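Local coordinates for protein copper-transporting ATPase PAA1, chloroplastic (Arabidopsis thaliana, PDB 5LBD) that uses the energy of ATP hydrolysis to move monovalent copper across the plastid envelope, the part described here being its nucleotide-binding domain, at residues M31-V36 against K46-A51. The protein carries 2 engineered substitutions. Residues are numbered along the deposited sequence; the frame is centred on the assembly and turned at random.
Sequences MLAAAV and KAIVKA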
HETATM    1  N   MSE A  31      -1.329  -6.460  -4.162  1.00 13.75           N
HETATM    2  CA  MSE A  31      -2.372  -6.230  -5.135  1.00 17.12           C
HETATM    3  C   MSE A  31      -3.319  -5.110  -4.679  1.00 17.64           C
HETATM    4  O   MSE A  31      -3.727  -4.314  -5.483  1.00 16.06           O
HETATM    5  CB  MSE A  31      -3.082  -7.545  -5.421  1.00 19.24           C
HETATM    6  CG  MSE A  31      -2.151  -8.545  -6.130  1.00 20.93           C
HETATM    7 SE   MSE A  31      -3.042 -10.059  -6.896  0.58 30.20          SE
HETATM    8  CE  MSE A  31      -4.018 -10.475  -5.388  1.00 24.65           C
ATOM      9  N   LEU A  32      -3.619  -5.015  -3.382  1.00 16.38           N
ATOM     10  CA  LEU A  32      -4.471  -3.922  -2.925  1.00 14.39           C
ATOM     11  C   LEU A  32      -3.754  -2.594  -3.079  1.00 13.52           C
ATOM     12  O   LEU A  32      -4.335  -1.605  -3.529  1.00 15.42           O
ATOM     13  CB  LEU A  32      -4.833  -4.148  -1.455  1.00 16.05           C
ATOM     14  CG  LEU A  32      -5.811  -5.262  -1.137  1.00 16.38           C
ATOM     15  CD1 LEU A  32      -5.767  -5.566   0.338  1.00 19.18           C
ATOM     16  CD2 LEU A  32      -7.206  -4.912  -1.563  1.00 19.93           C
ATOM     17  N   ALA A  33      -2.488  -2.552  -2.681  1.00 15.43           N
ATOM     18  CA  ALA A  33      -1.746  -1.288  -2.807  1.00 15.84           C
ATOM     19  C   ALA A  33      -1.587  -0.885  -4.272  1.00 13.96           C
ATOM     20  O   ALA A  33      -1.730   0.285  -4.632  1.00 16.68           O
ATOM     21  CB  ALA A  33      -0.386  -1.422  -2.142  1.00 15.70           C
ATOM     22  N   ALA A  34      -1.342  -1.855  -5.147  1.00 14.84           N
ATOM     23  CA  ALA A  34      -1.223  -1.532  -6.555  1.00 14.94           C
ATOM     24  C   ALA A  34      -2.513  -0.966  -7.125  1.00 16.93           C
ATOM     25  O   ALA A  34      -2.469  -0.170  -8.055  1.00 17.28           O
ATOM     26  CB  ALA A  34      -0.801  -2.758  -7.341  1.00 16.35           C
ATOM     27  N   ALA A  35      -3.668  -1.403  -6.628  1.00 15.25           N
ATOM     28  CA  ALA A  35      -4.923  -0.852  -7.110  1.00 17.58           C
ATOM     29  C   ALA A  35      -5.035   0.632  -6.775  1.00 15.64           C
ATOM     30  O   ALA A  35      -5.523   1.428  -7.578  1.00 18.11           O
ATOM     31  CB  ALA A  35      -6.086  -1.604  -6.496  1.00 19.14           C
ATOM     32  N   VAL A  36      -4.571   1.008  -5.590  1.00 15.17           N
ATOM     33  CA  VAL A  36      -4.516   2.423  -5.225  1.00 15.60           C
ATOM     34  C   VAL A  36      -3.542   3.167  -6.129  1.00 15.87           C
ATOM     35  O   VAL A  36      -3.824   4.292  -6.575  1.00 19.35           O
ATOM     36  CB  VAL A  36      -4.116   2.551  -3.743  1.00 15.98           C
ATOM     37  CG1 VAL A  36      -3.962   4.045  -3.333  1.00 19.56           C
ATOM     38  CG2 VAL A  36      -5.140   1.874  -2.861  1.00 19.68           C
ATOM     39  N   LYS A  46       5.044   3.148  -8.758  1.00 16.69           N
ATOM     40  CA  LYS A  46       5.269   2.314  -9.926  1.00 16.89           C
ATOM     41  C   LYS A  46       5.952   1.011  -9.549  1.00 17.22           C
ATOM     42  O   LYS A  46       5.707  -0.025 -10.179  1.00 16.75           O
ATOM     43  CB  LYS A  46       6.109   3.053 -10.943  1.00 19.21           C
ATOM     44  CG  LYS A  46       5.349   4.234 -11.572  1.00 20.83           C
ATOM     45  CD  LYS A  46       6.140   4.893 -12.681  1.00 30.57           C
ATOM     46  CE  LYS A  46       6.123   4.036 -13.934  1.00 50.24           C
ATOM     47  NZ  LYS A  46       6.412   4.834 -15.171  1.00 73.10           N
ATOM     48  N   ALA A  47       6.834   1.047  -8.557  1.00 16.21           N
ATOM     49  CA  ALA A  47       7.483  -0.181  -8.105  1.00 20.59           C
ATOM     50  C   ALA A  47       6.477  -1.150  -7.497  1.00 15.89           C
ATOM     51  O   ALA A  47       6.603  -2.369  -7.705  1.00 17.04           O
ATOM     52  CB  ALA A  47       8.589   0.146  -7.100  1.00 19.14           C
ATOM     53  N   ILE A  48       5.506  -0.645  -6.720  1.00 15.38           N
ATOM     54  CA  ILE A  48       4.441  -1.490  -6.178  1.00 14.75           C
ATOM     55  C   ILE A  48       3.635  -2.109  -7.317  1.00 14.77           C
ATOM     56  O   ILE A  48       3.377  -3.321  -7.343  1.00 14.04           O
ATOM     57  CB  ILE A  48       3.550  -0.670  -5.232  1.00 14.52           C
ATOM     58  CG1 ILE A  48       4.345  -0.293  -3.983  1.00 15.20           C
ATOM     59  CG2 ILE A  48       2.343  -1.462  -4.832  1.00 17.65           C
ATOM     60  CD1 ILE A  48       3.620   0.662  -3.104  1.00 17.96           C
ATOM     61  N   VAL A  49       3.225  -1.277  -8.282  1.00 13.44           N
ATOM     62  CA  VAL A  49       2.462  -1.768  -9.413  1.00 14.56           C
ATOM     63  C   VAL A  49       3.217  -2.883 -10.146  1.00 15.68           C
ATOM     64  O   VAL A  49       2.629  -3.889 -10.540  1.00 17.61           O
ATOM     65  CB  VAL A  49       2.092  -0.589 -10.328  1.00 16.16           C
ATOM     66  CG1 VAL A  49       1.495  -1.080 -11.612  1.00 17.77           C
ATOM     67  CG2 VAL A  49       1.158   0.324  -9.611  1.00 18.64           C
ATOM     68  N   LYS A  50       4.514  -2.685 -10.401  1.00 15.79           N
ATOM     69  CA  LYS A  50       5.306  -3.675 -11.115  1.00 16.69           C
ATOM     70  C   LYS A  50       5.352  -4.981 -10.337  1.00 16.13           C
ATOM     71  O   LYS A  50       5.158  -6.062 -10.906  1.00 17.75           O
ATOM     72  CB  LYS A  50       6.717  -3.132 -11.325  1.00 18.69           C
ATOM     73  CG  LYS A  50       7.637  -4.068 -12.108  1.00 24.12           C
ATOM     74  CD  LYS A  50       9.027  -3.498 -12.342  1.00 38.40           C
ATOM     75  CE  LYS A  50       9.814  -4.394 -13.286  1.00 47.91           C
ATOM     76  NZ  LYS A  50      11.223  -3.950 -13.422  1.00 59.29           N
ATOM     77  N   ALA A  51       5.591  -4.886  -9.036  1.00 16.28           N
ATOM     78  CA  ALA A  51       5.731  -6.093  -8.217  1.00 17.98           C
ATOM     79  C   ALA A  51       4.421  -6.868  -8.154  1.00 14.61           C
ATOM     80  O   ALA A  51       4.432  -8.101  -8.061  1.00 16.31           O
ATOM     81  CB  ALA A  51       6.181  -5.702  -6.800  1.00 17.13           C
TER
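The CG2 methyl of Ile48 is the main bump of this contact, and the hollow it enters lies between Ala33 and Ala34 on the facing helix. It sits 3.8 Å from Ala33 CB and 3.7 Å from Ala34 N, so it presses on the backbone joining the two alanines as well as on their methyls; Ala34 CB stands a little further off, at 4.2 Å from the same Ile48 CG2. Ile48 reaches across with this branch because its chi1 of -68° turns CG1 off beside the backbone N and sets CG2 anti to that N. Ala34 returns the favour: its single methyl lies against the backbone of the other helix, with Ala34 CB 4.0 Å from Val49 CA, between the branched side chains of Ile48 and Val49. Val49 closes the edge of the patch, where its CG2 comes to 4.0 Å from Ala34 O, a van der Waals touch. With nothing larger than methyls touching from the 31-36 side, the axes of segments 31-36 and 46-51 can come within 8.4 Å, and Ala34 and Val49 are nearest in backbone at 4.7 Å between their CA atoms. The segment directions differ by 131°, an oblique crossing closer to antiparallel than to parallel. The patch is short, three touching residue pairs that bury 156 Å² in all, and its side-chain contacts are apolar. Segments 31-36 and 46-51 lie on helices 26-37 and 43-52, consecutive in the chain, which pack on the antiparallel sheet of the N-domain. On the sheet side of the contact, Ala33 rests on Val86 and Ile118 and Ile48 on Val116, while Leu32 and Val36 fasten helix 26-37 to strands 74-79 and 82-87.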